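Local atomic coordinates of D-isomer specific 2-hydroxyacid dehydrogenase NAD-binding (PDB entry 4XA8), a protein that probably works as an NAD(P)-dependent oxidoreductase of the D-isomer specific 2-hydroxyacid dehydrogenase family and binds NADPH. Residues K178-G182 against V183-H187; E190-P193 against G194-G198; H223-R226 against G227-F230; A242-I245 against A246-S250; F261-E264 against P265-G269. One frame throughout, in Å; residues are numbered along the deposited sequence.

Contact 1 (K178-G182 against V183-H187); sequences KALEG and VSCFH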
loop_
_atom_site.group_PDB
_atom_site.type_symbol
_atom_site.label_atom_id
_atom_site.label_comp_id
_atom_site.label_asym_id
_atom_site.label_seq_id
_atom_site.Cartn_x
_atom_site.Cartn_y
_atom_site.Cartn_z
ATOM N N LYS A 178 16.098 -18.172 -13.545
ATOM C CA LYS A 178 15.720 -18.063 -12.129
ATOM C C LYS A 178 14.638 -19.109 -11.829
ATOM O O LYS A 178 13.868 -19.543 -12.713
ATOM C CB LYS A 178 15.153 -16.671 -11.815
ATOM C CG LYS A 178 16.081 -15.492 -12.078
ATOM C CD LYS A 178 17.138 -15.401 -10.985
ATOM C CE LYS A 178 18.183 -14.303 -11.204
ATOM N NZ LYS A 178 19.123 -14.630 -12.313
ATOM N N ALA A 179 14.665 -19.576 -10.587
ATOM C CA ALA A 179 13.676 -20.459 -10.049
ATOM C C ALA A 179 13.236 -19.869 -8.718
ATOM O O ALA A 179 13.955 -19.959 -7.739
ATOM C CB ALA A 179 14.257 -21.843 -9.857
ATOM N N LEU A 180 12.097 -19.216 -8.709
ATOM C CA LEU A 180 11.561 -18.606 -7.515
ATOM C C LEU A 180 10.185 -19.206 -7.297
ATOM O O LEU A 180 9.331 -19.178 -8.189
ATOM C CB LEU A 180 11.452 -17.113 -7.688
ATOM C CG LEU A 180 12.755 -16.350 -7.829
ATOM C CD1 LEU A 180 12.391 -14.898 -8.171
ATOM C CD2 LEU A 180 13.609 -16.440 -6.564
ATOM N N GLU A 181 9.993 -19.770 -6.110
ATOM C CA GLU A 181 8.792 -20.514 -5.788
ATOM C C GLU A 181 7.562 -19.618 -5.896
ATOM O O GLU A 181 7.529 -18.515 -5.353
ATOM C CB GLU A 181 8.929 -21.107 -4.383
ATOM C CG GLU A 181 7.718 -21.881 -3.904
ATOM C CD GLU A 181 7.346 -23.028 -4.825
ATOM O OE1 GLU A 181 8.250 -23.614 -5.479
ATOM O OE2 GLU A 181 6.135 -23.340 -4.886
ATOM N N GLY A 182 6.563 -20.077 -6.642
ATOM C CA GLY A 182 5.335 -19.291 -6.877
ATOM C C GLY A 182 5.400 -18.096 -7.830
ATOM O O GLY A 182 4.430 -17.299 -7.905
ATOM N N VAL A 183 6.516 -17.946 -8.557
ATOM C CA VAL A 183 6.708 -16.848 -9.497
ATOM C C VAL A 183 6.940 -17.428 -10.880
ATOM O O VAL A 183 7.761 -18.318 -11.052
ATOM C CB VAL A 183 7.912 -15.937 -9.064
ATOM C CG1 VAL A 183 8.164 -14.809 -10.062
ATOM C CG2 VAL A 183 7.670 -15.330 -7.663
ATOM N N SER A 184 6.229 -16.916 -11.876
ATOM C CA SER A 184 6.436 -17.347 -13.264
ATOM C C SER A 184 7.625 -16.586 -13.822
ATOM O O SER A 184 7.526 -15.408 -14.174
ATOM C CB SER A 184 5.185 -17.124 -14.118
ATOM O OG SER A 184 4.101 -17.883 -13.622
ATOM N N CYS A 185 8.759 -17.240 -13.908
ATOM C CA CYS A 185 9.996 -16.575 -14.302
ATOM C C CYS A 185 10.289 -16.714 -15.807
ATOM O O CYS A 185 10.244 -17.857 -16.337
ATOM C CB CYS A 185 11.156 -17.167 -13.499
ATOM S SG CYS A 185 11.101 -16.857 -11.713
ATOM N N PHE A 186 10.610 -15.574 -16.450
ATOM C CA PHE A 186 10.988 -15.479 -17.835
ATOM C C PHE A 186 12.435 -15.030 -17.842
ATOM O O PHE A 186 12.886 -14.303 -16.949
ATOM C CB PHE A 186 10.207 -14.414 -18.587
ATOM C CG PHE A 186 8.726 -14.715 -18.780
ATOM C CD1 PHE A 186 7.839 -14.679 -17.715
ATOM C CD2 PHE A 186 8.238 -15.030 -20.040
ATOM C CE1 PHE A 186 6.497 -14.934 -17.921
ATOM C CE2 PHE A 186 6.884 -15.283 -20.238
ATOM C CZ PHE A 186 6.034 -15.234 -19.176
ATOM N N HIS A 187 13.170 -15.441 -18.844
ATOM C CA HIS A 187 14.522 -14.942 -18.959
ATOM C C HIS A 187 14.984 -14.723 -20.386
ATOM O O HIS A 187 14.510 -15.395 -21.314
ATOM C CB HIS A 187 15.474 -15.855 -18.180
ATOM C CG HIS A 187 15.831 -17.108 -18.905
ATOM N ND1 HIS A 187 15.015 -18.224 -18.905
ATOM C CD2 HIS A 187 16.903 -17.424 -19.679
ATOM C CE1 HIS A 187 15.550 -19.157 -19.673
ATOM N NE2 HIS A 187 16.710 -18.710 -20.129
HETATM O O HOH W 1 14.035 -18.150 -15.736
#

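Contact 2 (E190-P193 against G194-G198); sequences EALP and GFLAG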
loop_
_atom_site.group_PDB
_atom_site.type_symbol
_atom_site.label_atom_id
_atom_site.label_comp_id
_atom_site.label_asym_id
_atom_site.label_seq_id
_atom_site.Cartn_x
_atom_site.Cartn_y
_atom_site.Cartn_z
ATOM N N GLU A 190 15.027 -12.111 -25.565
ATOM C CA GLU A 190 14.040 -12.658 -26.482
ATOM C C GLU A 190 12.676 -12.864 -25.804
ATOM O O GLU A 190 11.642 -12.823 -26.479
ATOM C CB GLU A 190 14.582 -14.004 -27.020
ATOM C CG GLU A 190 13.885 -14.583 -28.240
ATOM C CD GLU A 190 14.833 -15.297 -29.235
ATOM O OE1 GLU A 190 15.792 -14.671 -29.745
ATOM O OE2 GLU A 190 14.602 -16.477 -29.554
ATOM N N ALA A 191 12.688 -13.122 -24.489
ATOM C CA ALA A 191 11.479 -13.330 -23.702
ATOM C C ALA A 191 10.845 -12.045 -23.184
ATOM O O ALA A 191 9.737 -12.064 -22.652
ATOM C CB ALA A 191 11.755 -14.284 -22.531
ATOM N N LEU A 192 11.507 -10.909 -23.375
ATOM C CA LEU A 192 11.017 -9.674 -22.823
ATOM C C LEU A 192 9.687 -9.196 -23.421
ATOM O O LEU A 192 8.793 -8.795 -22.680
ATOM C CB LEU A 192 12.138 -8.626 -22.922
ATOM C CG LEU A 192 11.994 -7.323 -22.211
ATOM C CD1 LEU A 192 11.798 -7.561 -20.719
ATOM C CD2 LEU A 192 13.250 -6.476 -22.551
ATOM N N PRO A 193 9.501 -9.291 -24.733
ATOM C CA PRO A 193 8.192 -8.899 -25.236
ATOM C C PRO A 193 7.021 -9.706 -24.697
ATOM O O PRO A 193 6.051 -9.104 -24.298
ATOM C CB PRO A 193 8.323 -9.078 -26.753
ATOM C CG PRO A 193 9.764 -8.842 -27.007
ATOM C CD PRO A 193 10.438 -9.530 -25.846
ATOM N N GLY A 194 7.125 -11.036 -24.646
ATOM C CA GLY A 194 6.023 -11.848 -24.115
ATOM C C GLY A 194 5.828 -11.598 -22.609
ATOM O O GLY A 194 4.698 -11.576 -22.123
ATOM N N PHE A 195 6.918 -11.387 -21.873
ATOM C CA PHE A 195 6.849 -11.063 -20.427
ATOM C C PHE A 195 6.050 -9.767 -20.218
ATOM O O PHE A 195 5.133 -9.732 -19.374
ATOM C CB PHE A 195 8.240 -10.911 -19.782
ATOM C CG PHE A 195 8.243 -10.197 -18.429
ATOM C CD1 PHE A 195 7.915 -10.888 -17.282
ATOM C CD2 PHE A 195 8.585 -8.848 -18.316
ATOM C CE1 PHE A 195 7.880 -10.242 -16.043
ATOM C CE2 PHE A 195 8.581 -8.203 -17.064
ATOM C CZ PHE A 195 8.218 -8.921 -15.938
ATOM N N LEU A 196 6.401 -8.728 -20.978
ATOM C CA LEU A 196 5.701 -7.441 -20.871
ATOM C C LEU A 196 4.235 -7.526 -21.355
ATOM O O LEU A 196 3.350 -6.923 -20.733
ATOM C CB LEU A 196 6.426 -6.374 -21.687
ATOM C CG LEU A 196 7.807 -5.990 -21.124
ATOM C CD1 LEU A 196 8.606 -5.168 -22.140
ATOM C CD2 LEU A 196 7.692 -5.279 -19.806
ATOM N N ALA A 197 3.997 -8.209 -22.485
ATOM C CA ALA A 197 2.637 -8.268 -23.040
ATOM C C ALA A 197 1.633 -8.879 -22.081
ATOM O O ALA A 197 0.430 -8.575 -22.165
ATOM C CB ALA A 197 2.636 -9.032 -24.358
ATOM N N GLY A 198 2.074 -9.754 -21.181
ATOM C CA GLY A 198 1.119 -10.365 -20.205
ATOM C C GLY A 198 1.120 -9.724 -18.821
ATOM O O GLY A 198 0.507 -10.243 -17.886
HETATM O O HOH W 2 8.952 -12.752 -26.161
#

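Contact 3 (H223-R226 against G227-F230); sequences HLPR and GAKF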
loop_
_atom_site.group_PDB
_atom_site.type_symbol
_atom_site.label_atom_id
_atom_site.label_comp_id
_atom_site.label_asym_id
_atom_site.label_seq_id
_atom_site.Cartn_x
_atom_site.Cartn_y
_atom_site.Cartn_z
ATOM N N HIS A 223 5.170 -2.918 -25.890
ATOM C CA HIS A 223 4.829 -4.337 -25.688
ATOM C C HIS A 223 3.878 -4.577 -24.535
ATOM O O HIS A 223 3.214 -5.604 -24.485
ATOM C CB HIS A 223 6.080 -5.144 -25.384
ATOM C CG HIS A 223 7.016 -5.267 -26.533
ATOM N ND1 HIS A 223 6.589 -5.569 -27.805
ATOM C CD2 HIS A 223 8.363 -5.196 -26.594
ATOM C CE1 HIS A 223 7.633 -5.645 -28.610
ATOM N NE2 HIS A 223 8.723 -5.425 -27.892
ATOM N N LEU A 224 3.864 -3.663 -23.579
ATOM C CA LEU A 224 2.875 -3.701 -22.519
ATOM C C LEU A 224 1.483 -3.625 -23.101
ATOM O O LEU A 224 1.287 -2.976 -24.104
ATOM C CB LEU A 224 3.099 -2.523 -21.573
ATOM C CG LEU A 224 4.366 -2.558 -20.723
ATOM C CD1 LEU A 224 4.580 -1.182 -20.100
ATOM C CD2 LEU A 224 4.225 -3.663 -19.664
ATOM N N PRO A 225 0.497 -4.254 -22.447
ATOM C CA PRO A 225 -0.896 -4.096 -22.873
ATOM C C PRO A 225 -1.399 -2.677 -22.677
ATOM O O PRO A 225 -1.039 -2.030 -21.710
ATOM C CB PRO A 225 -1.673 -5.023 -21.923
ATOM C CG PRO A 225 -0.818 -5.140 -20.715
ATOM C CD PRO A 225 0.614 -4.975 -21.164
ATOM N N ARG A 226 -2.285 -2.219 -23.551
ATOM C CA ARG A 226 -2.890 -0.917 -23.383
ATOM C C ARG A 226 -3.658 -0.880 -22.062
ATOM O O ARG A 226 -4.377 -1.818 -21.680
ATOM C CB ARG A 226 -3.794 -0.570 -24.581
ATOM C CG ARG A 226 -4.543 0.729 -24.364
ATOM C CD ARG A 226 -5.137 1.328 -25.620
ATOM N NE ARG A 226 -5.698 2.639 -25.291
ATOM C CZ ARG A 226 -5.098 3.824 -25.452
ATOM N NH1 ARG A 226 -3.872 3.956 -25.959
ATOM N NH2 ARG A 226 -5.744 4.910 -25.071
ATOM N N GLY A 227 -3.418 0.167 -21.295
ATOM C CA GLY A 227 -3.999 0.263 -19.968
ATOM C C GLY A 227 -3.131 -0.252 -18.835
ATOM O O GLY A 227 -3.576 -0.292 -17.700
ATOM N N ALA A 228 -1.884 -0.604 -19.124
ATOM C CA ALA A 228 -0.994 -1.123 -18.144
ATOM C C ALA A 228 -0.706 -0.080 -17.076
ATOM O O ALA A 228 -0.825 1.122 -17.299
ATOM C CB ALA A 228 0.324 -1.601 -18.778
ATOM N N LYS A 229 -0.339 -0.581 -15.903
ATOM C CA LYS A 229 0.069 0.245 -14.762
ATOM C C LYS A 229 1.577 0.044 -14.483
ATOM O O LYS A 229 2.049 -1.074 -14.414
ATOM C CB LYS A 229 -0.797 -0.104 -13.568
ATOM C CG LYS A 229 -2.281 0.104 -13.953
ATOM C CD LYS A 229 -3.262 -0.701 -13.173
ATOM C CE LYS A 229 -4.708 -0.229 -13.391
ATOM N NZ LYS A 229 -5.323 0.074 -12.039
ATOM N N PHE A 230 2.309 1.153 -14.363
ATOM C CA PHE A 230 3.781 1.157 -14.409
ATOM C C PHE A 230 4.364 1.723 -13.099
ATOM O O PHE A 230 4.001 2.820 -12.673
ATOM C CB PHE A 230 4.177 2.017 -15.596
ATOM C CG PHE A 230 5.629 1.983 -15.943
ATOM C CD1 PHE A 230 6.503 2.893 -15.363
ATOM C CD2 PHE A 230 6.129 1.081 -16.870
ATOM C CE1 PHE A 230 7.842 2.900 -15.680
ATOM C CE2 PHE A 230 7.483 1.099 -17.211
ATOM C CZ PHE A 230 8.328 2.004 -16.612
#

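Contact 4 (A242-I245 against A246-S250); sequences AALI and AALRS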
loop_
_atom_site.group_PDB
_atom_site.type_symbol
_atom_site.label_atom_id
_atom_site.label_comp_id
_atom_site.label_asym_id
_atom_site.label_seq_id
_atom_site.Cartn_x
_atom_site.Cartn_y
_atom_site.Cartn_z
ATOM N N ALA A 242 11.303 10.242 -21.634
ATOM C CA ALA A 242 10.560 10.862 -22.711
ATOM C C ALA A 242 9.510 9.885 -23.223
ATOM O O ALA A 242 8.335 10.234 -23.362
ATOM C CB ALA A 242 11.490 11.305 -23.828
ATOM N N ALA A 243 9.917 8.651 -23.452
ATOM C CA ALA A 243 9.000 7.633 -23.979
ATOM C C ALA A 243 7.887 7.284 -22.980
ATOM O O ALA A 243 6.754 7.033 -23.367
ATOM C CB ALA A 243 9.766 6.368 -24.372
ATOM N N LEU A 244 8.238 7.240 -21.704
ATOM C CA LEU A 244 7.256 7.032 -20.632
ATOM C C LEU A 244 6.178 8.132 -20.623
ATOM O O LEU A 244 4.981 7.867 -20.566
ATOM C CB LEU A 244 7.965 6.934 -19.260
ATOM C CG LEU A 244 7.011 6.785 -18.055
ATOM C CD1 LEU A 244 6.218 5.500 -18.100
ATOM C CD2 LEU A 244 7.767 6.857 -16.723
ATOM N N ILE A 245 6.595 9.372 -20.698
ATOM C CA ILE A 245 5.640 10.464 -20.723
ATOM C C ILE A 245 4.737 10.358 -21.918
ATOM O O ILE A 245 3.537 10.577 -21.794
ATOM C CB ILE A 245 6.357 11.826 -20.679
ATOM C CG1 ILE A 245 6.901 12.044 -19.256
ATOM C CG2 ILE A 245 5.421 12.968 -21.049
ATOM C CD1 ILE A 245 8.056 13.015 -19.208
ATOM N N ALA A 246 5.304 9.968 -23.061
ATOM C CA ALA A 246 4.525 9.807 -24.278
ATOM C C ALA A 246 3.468 8.709 -24.134
ATOM O O ALA A 246 2.297 8.912 -24.472
ATOM C CB ALA A 246 5.433 9.543 -25.483
ATOM N N ALA A 247 3.853 7.587 -23.559
ATOM C CA ALA A 247 2.895 6.485 -23.315
ATOM C C ALA A 247 1.776 6.852 -22.325
ATOM O O ALA A 247 0.638 6.412 -22.466
ATOM C CB ALA A 247 3.643 5.245 -22.859
ATOM N N LEU A 248 2.108 7.669 -21.338
ATOM C CA LEU A 248 1.136 8.163 -20.399
ATOM C C LEU A 248 0.167 9.121 -21.087
ATOM O O LEU A 248 -1.033 9.076 -20.832
ATOM C CB LEU A 248 1.842 8.863 -19.229
ATOM C CG LEU A 248 2.443 7.921 -18.176
ATOM C CD1 LEU A 248 3.400 8.612 -17.215
ATOM C CD2 LEU A 248 1.322 7.272 -17.391
ATOM N N ARG A 249 0.691 9.982 -21.940
ATOM C CA ARG A 249 -0.171 10.924 -22.674
ATOM C C ARG A 249 -1.124 10.227 -23.669
ATOM O O ARG A 249 -2.238 10.672 -23.872
ATOM C CB ARG A 249 0.678 11.956 -23.427
ATOM C CG ARG A 249 1.426 12.948 -22.566
ATOM C CD ARG A 249 1.778 14.167 -23.405
ATOM N NE ARG A 249 2.876 14.978 -22.869
ATOM C CZ ARG A 249 2.783 15.876 -21.879
ATOM N NH1 ARG A 249 1.637 16.094 -21.223
ATOM N NH2 ARG A 249 3.867 16.554 -21.515
ATOM N N SER A 250 -0.707 9.136 -24.281
ATOM C CA SER A 250 -1.561 8.464 -25.253
ATOM C C SER A 250 -2.574 7.514 -24.590
ATOM O O SER A 250 -3.453 6.936 -25.270
ATOM C CB SER A 250 -0.691 7.680 -26.228
ATOM O OG SER A 250 -0.051 6.599 -25.535
#

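Contact 5 (F261-E264 against P265-G269); sequences FEVE and PLPVG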
loop_
_atom_site.group_PDB
_atom_site.type_symbol
_atom_site.label_atom_id
_atom_site.label_comp_id
_atom_site.label_asym_id
_atom_site.label_seq_id
_atom_site.Cartn_x
_atom_site.Cartn_y
_atom_site.Cartn_z
ATOM N N PHE A 261 13.972 9.224 -11.124
ATOM C CA PHE A 261 13.777 10.054 -12.313
ATOM C C PHE A 261 15.104 10.278 -12.974
ATOM O O PHE A 261 16.129 10.107 -12.347
ATOM C CB PHE A 261 13.119 11.387 -11.948
ATOM C CG PHE A 261 11.831 11.198 -11.195
ATOM C CD1 PHE A 261 11.843 11.030 -9.837
ATOM C CD2 PHE A 261 10.650 11.046 -11.866
ATOM C CE1 PHE A 261 10.668 10.797 -9.141
ATOM C CE2 PHE A 261 9.477 10.815 -11.194
ATOM C CZ PHE A 261 9.499 10.690 -9.816
ATOM N N GLU A 262 15.080 10.710 -14.221
ATOM C CA GLU A 262 16.324 11.020 -14.890
ATOM C C GLU A 262 17.109 12.114 -14.184
ATOM O O GLU A 262 18.311 11.928 -13.997
ATOM C CB GLU A 262 16.127 11.350 -16.363
ATOM C CG GLU A 262 16.244 10.087 -17.186
ATOM C CD GLU A 262 15.823 10.288 -18.618
ATOM O OE1 GLU A 262 15.896 11.482 -19.078
ATOM O OE2 GLU A 262 15.444 9.246 -19.251
ATOM N N VAL A 263 16.450 13.205 -13.767
ATOM C CA VAL A 263 17.103 14.270 -12.989
ATOM C C VAL A 263 16.368 14.412 -11.649
ATOM O O VAL A 263 15.140 14.444 -11.645
ATOM C CB VAL A 263 17.072 15.610 -13.745
ATOM C CG1 VAL A 263 17.715 16.737 -12.909
ATOM C CG2 VAL A 263 17.805 15.469 -15.085
ATOM N N GLU A 264 17.118 14.436 -10.547
ATOM C CA GLU A 264 16.563 14.480 -9.177
ATOM C C GLU A 264 17.259 15.513 -8.295
ATOM O O GLU A 264 18.502 15.601 -8.295
ATOM C CB GLU A 264 16.737 13.112 -8.522
ATOM C CG GLU A 264 15.997 11.976 -9.218
ATOM C CD GLU A 264 16.284 10.624 -8.585
ATOM O OE1 GLU A 264 17.125 10.588 -7.664
ATOM O OE2 GLU A 264 15.712 9.585 -9.011
ATOM N N PRO A 265 16.529 16.298 -7.513
ATOM C CA PRO A 265 15.075 16.333 -7.466
ATOM C C PRO A 265 14.458 16.606 -8.850
ATOM O O PRO A 265 15.037 17.330 -9.674
ATOM C CB PRO A 265 14.786 17.468 -6.522
ATOM C CG PRO A 265 16.054 17.757 -5.778
ATOM C CD PRO A 265 17.177 17.218 -6.568
ATOM N N LEU A 266 13.308 16.034 -9.100
ATOM C CA LEU A 266 12.592 16.210 -10.376
ATOM C C LEU A 266 12.330 17.666 -10.702
ATOM O O LEU A 266 11.708 18.367 -9.917
ATOM C CB LEU A 266 11.264 15.475 -10.324
ATOM C CG LEU A 266 10.419 15.457 -11.599
ATOM C CD1 LEU A 266 11.095 14.722 -12.715
ATOM C CD2 LEU A 266 9.018 14.912 -11.324
ATOM N N PRO A 267 12.816 18.155 -11.857
ATOM C CA PRO A 267 12.691 19.586 -12.056
ATOM C C PRO A 267 11.241 20.086 -12.050
ATOM O O PRO A 267 10.313 19.353 -12.425
ATOM C CB PRO A 267 13.370 19.801 -13.413
ATOM C CG PRO A 267 14.434 18.749 -13.432
ATOM C CD PRO A 267 13.717 17.544 -12.847
ATOM N N VAL A 268 11.063 21.330 -11.652
ATOM C CA VAL A 268 9.720 21.923 -11.520
ATOM C C VAL A 268 8.863 21.810 -12.790
ATOM O O VAL A 268 7.654 21.594 -12.715
ATOM C CB VAL A 268 9.783 23.417 -11.093
ATOM C CG1 VAL A 268 10.823 23.624 -9.988
ATOM C CG2 VAL A 268 10.023 24.346 -12.272
ATOM N N GLY A 269 9.485 21.942 -13.960
ATOM C CA GLY A 269 8.741 21.890 -15.207
ATOM C C GLY A 269 8.388 20.516 -15.759
ATOM O O GLY A 269 7.768 20.423 -16.809
#

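Contact 1 (K178-G182 against V183-H187)
Leu-180 and Val-183 sit at the two ends of a type II beta turn, and the packed part of this local contact is built round them. Val-183 N donates to Leu-180 O over 3.1 Å, a fairly straight bond (153° at the hydrogen) in which the donor stands above the carbonyl plane. On the same turn the two CB atoms of Leu-180 and Val-183 come to 4.0 Å. Gly-182 takes the third place of the turn with positive phi (74°), a backbone shape that favours glycine.

Past the turn, Cys-185 reaches back from strand 184-187. With SG placed beside its own backbone N (chi1 -66°), the sulfur comes to 4.0 Å from Leu-180 CB and 4.1 Å from Lys-178 CB, so one thiol spans both side chains. Leu-180 and Cys-185 also touch Leu-152, and Val-183 rests on Ala-160 of helix 154-165.

Away from this patch the contact loosens. Near Lys-178 and His-187 the segments are joined through a water, which accepts from Lys-178 N at 3.0 Å and weakly from His-187 ND1 at 3.3 Å. The Lys-178 chain bends twice and leads off to a weak hydrogen bond with Ser-174 OG, close to Thr-176, a residue of the NADPH site. None of the touching residues is buried. The chemistry is thus one backbone bond and a small apolar patch, which fold the connection back onto the edge strand 184-187, while water bridges the far end.

Contact 2 (E190-P193 against G194-G198)
This is a local contact along a helix: residues 190-193, leading into helix 192-197, pack against the residues one turn on, just after the edge strand 184-187 in the Rossmann-type half of the protein. Three backbone bonds in the i to i+4 pattern make the frame. Phe-195 N donates to Ala-191 O at 3.0 Å, Leu-196 N to Leu-192 O at 2.9 Å and Ala-197 N to Pro-193 O at 2.9 Å. Pro-193 itself has no N-H to donate. A water accepts from Gly-194 N at 2.9 Å and donates to Glu-190 O at 2.7 Å, so it bridges two backbone atoms four residues apart.

The side chains add an apolar ridge. Leu-192 CG meets Leu-196 CD1 at 4.0 Å, the two side chains crossing obliquely. Leu-192 CD1 turns to the aromatic, 4.2 Å from Phe-195 CD2, at a slant to the ring. Leu-192 CG and Phe-195 CG are both anti to their backbone nitrogens (chi1 -169° and 163°), and both side chains reach Leu-150 of strand 146-150. Phe-195 also meets Trp-173, its ring plane turned by about 45°, whereas Leu-196 reaches Arg-220 and His-223 of helix 218-223. Phe-195 O is hydrogen-bonded to Ser-199 OG and Arg-171 NH1.

Between the two segments, then, the polar bonds are main-chain bonds and one water bridge, leaving Leu-192, Phe-195 and Leu-196 to supply the greasy surface that seats this short helix on the fold.

Contact 3 (H223-R226 against G227-F230)
Leu-224 and Ala-228 meet across a type II beta turn, Pro-225 to Ala-228, that delivers the chain from helix 218-223 into strand 228-232 of the Rossmann-type parallel sheet. Leu-224 CB faces Ala-228 CB at 4.0 Å, and both side chains start toward the opposite segment. Farther out, Leu-224 CD1 reaches Phe-230 CD2 at 4.2 Å, approaching the ring at its edge, near its plane. Pro-225 adds its own flank: Pro-225 CD lies 4.1 Å from Ala-228 CB, which is therefore touched by both leucine and proline.

The Phe-230 ring also packs on Val-202 and Val-204 of strand 201-204 and on Ile-253 and Leu-258 of strand 253-258. Arg-226 goes the other way. Its chain is extended from CG to NE and runs out from the turn, where NH2 is hydrogen-bonded to Ser-250 O.

Gly-227 occupies the third position of the turn at phi 94°, a backbone shape that suits glycine. The turn itself is closed by a weak bond, Ala-228 N to Pro-225 O, 3.1 Å long and bent to 132° at the hydrogen.

Contact 4 (A242-I245 against A246-S250)
Ala-242 to Ile-245 are joined to the residues one turn on by four successive i to i+4 backbone bonds: Ala-246 N to Ala-242 O at 3.1 Å, Ala-247 N to Ala-243 O at 3.0 Å, Leu-248 N to Leu-244 O at 3.0 Å and Arg-249 N to Ile-245 O at 2.9 Å. Their angles at hydrogen stay between 156° and 160°, so the ladder is regular throughout.

Apolar packing runs along the inner side. Leu-244 and Leu-248 lie side by side and point the same way, with Leu-244 CG 4.1 Å from Leu-248 CD1. Both rest on Ile-253 of strand 253-258, and Ala-247 shares that neighbour. Ala-243 turns instead to Ala-218 and Leu-221 of helix 218-223.

A mixed pair occupies another flank. Ile-245 and Arg-249 also run alongside each other, and the methyl Ile-245 CG2, anti to its own backbone N (chi1 of CG1 -73°), sits 3.7 Å from Arg-249 NE, slanted to the guanidinium. Pro-271 touches both side chains.

The last kind is polar and lies near the C-terminal end, where Ser-250 OG donates to Ala-247 O at 3.2 Å from above the carbonyl plane. The same hydroxyl is hydrogen-bonded to His-252 N, linking Ser-250 to the residues that lead into strand 253-258. Leucines turned to the sheet, with alanines and the Ile-245/Arg-249 pair on other flanks, are the layout of a helix in a beta-alpha-beta crossover, here strand 228-232, helix 241-250 and strand 253-258.

Contact 5 (F261-E264 against P265-G269)
Leu-266 and Phe-261 cross at about a right angle, and the leucine is the side chain to follow. Its CB leaves the backbone with CG anti to the backbone N (chi1 -176°), which carries the two methyls over to the phenylalanine. CD1 does most of the touching, at 3.8 Å from Phe-261 CD2 and 4.0 Å from Phe-261 CB. CD2 stands over one face of the ring, displaced toward its rim, and its nearest ring atom is Phe-261 CE2 at 4.1 Å.

At the backbone, Leu-266 CA makes a CA-H...O contact of 3.3 Å with Val-263 O. Val-263 adds a second crossing: its CG1 lies 3.9 Å from Pro-267 CG, again at about a right angle. No classical hydrogen bond joins the two segments. The polar grip lies within Phe-261 to Glu-264, where Glu-264 OE2 accepts from Phe-261 N at 2.8 Å with the lone pair directed away from OE1. The peptide between Glu-264 and Pro-265 is cis, which turns the chain sharply and brings their CA atoms to 2.9 Å.

Trp-134 of the second subunit packs against Phe-261, Glu-264, Pro-265 and Leu-266. Phe-261 lies near the NADPH-site residue Asp-259. Phe-261 and Leu-266 both pack on Glu-241 at the start of helix 241-250, and the loop as a whole runs from strand 253-258 toward strand 278-280.

Overall arrangement
Contacts 1 to 4 follow the alternation of a Rossmann-type domain. Contact 1 is a surface turn on the edge strand, with no buried residue, whereas contacts 2 to 5 are partly buried. Contacts 1 and 2 touch through Phe-186 and Phe-195, and contact 2 meets contact 3 where Leu-196 O approaches Pro-225. Contact 3 joins contact 4 through Phe-230 on Leu-244 and Arg-226 on Ser-250. The two helical contacts rely on ladders of backbone bonds; contacts 1 and 3 each have one turn bond, weak in contact 3. Contact 5 has none between its segments, lies about 34 Å from contact 1 between centres, and alone among the five meets the second subunit.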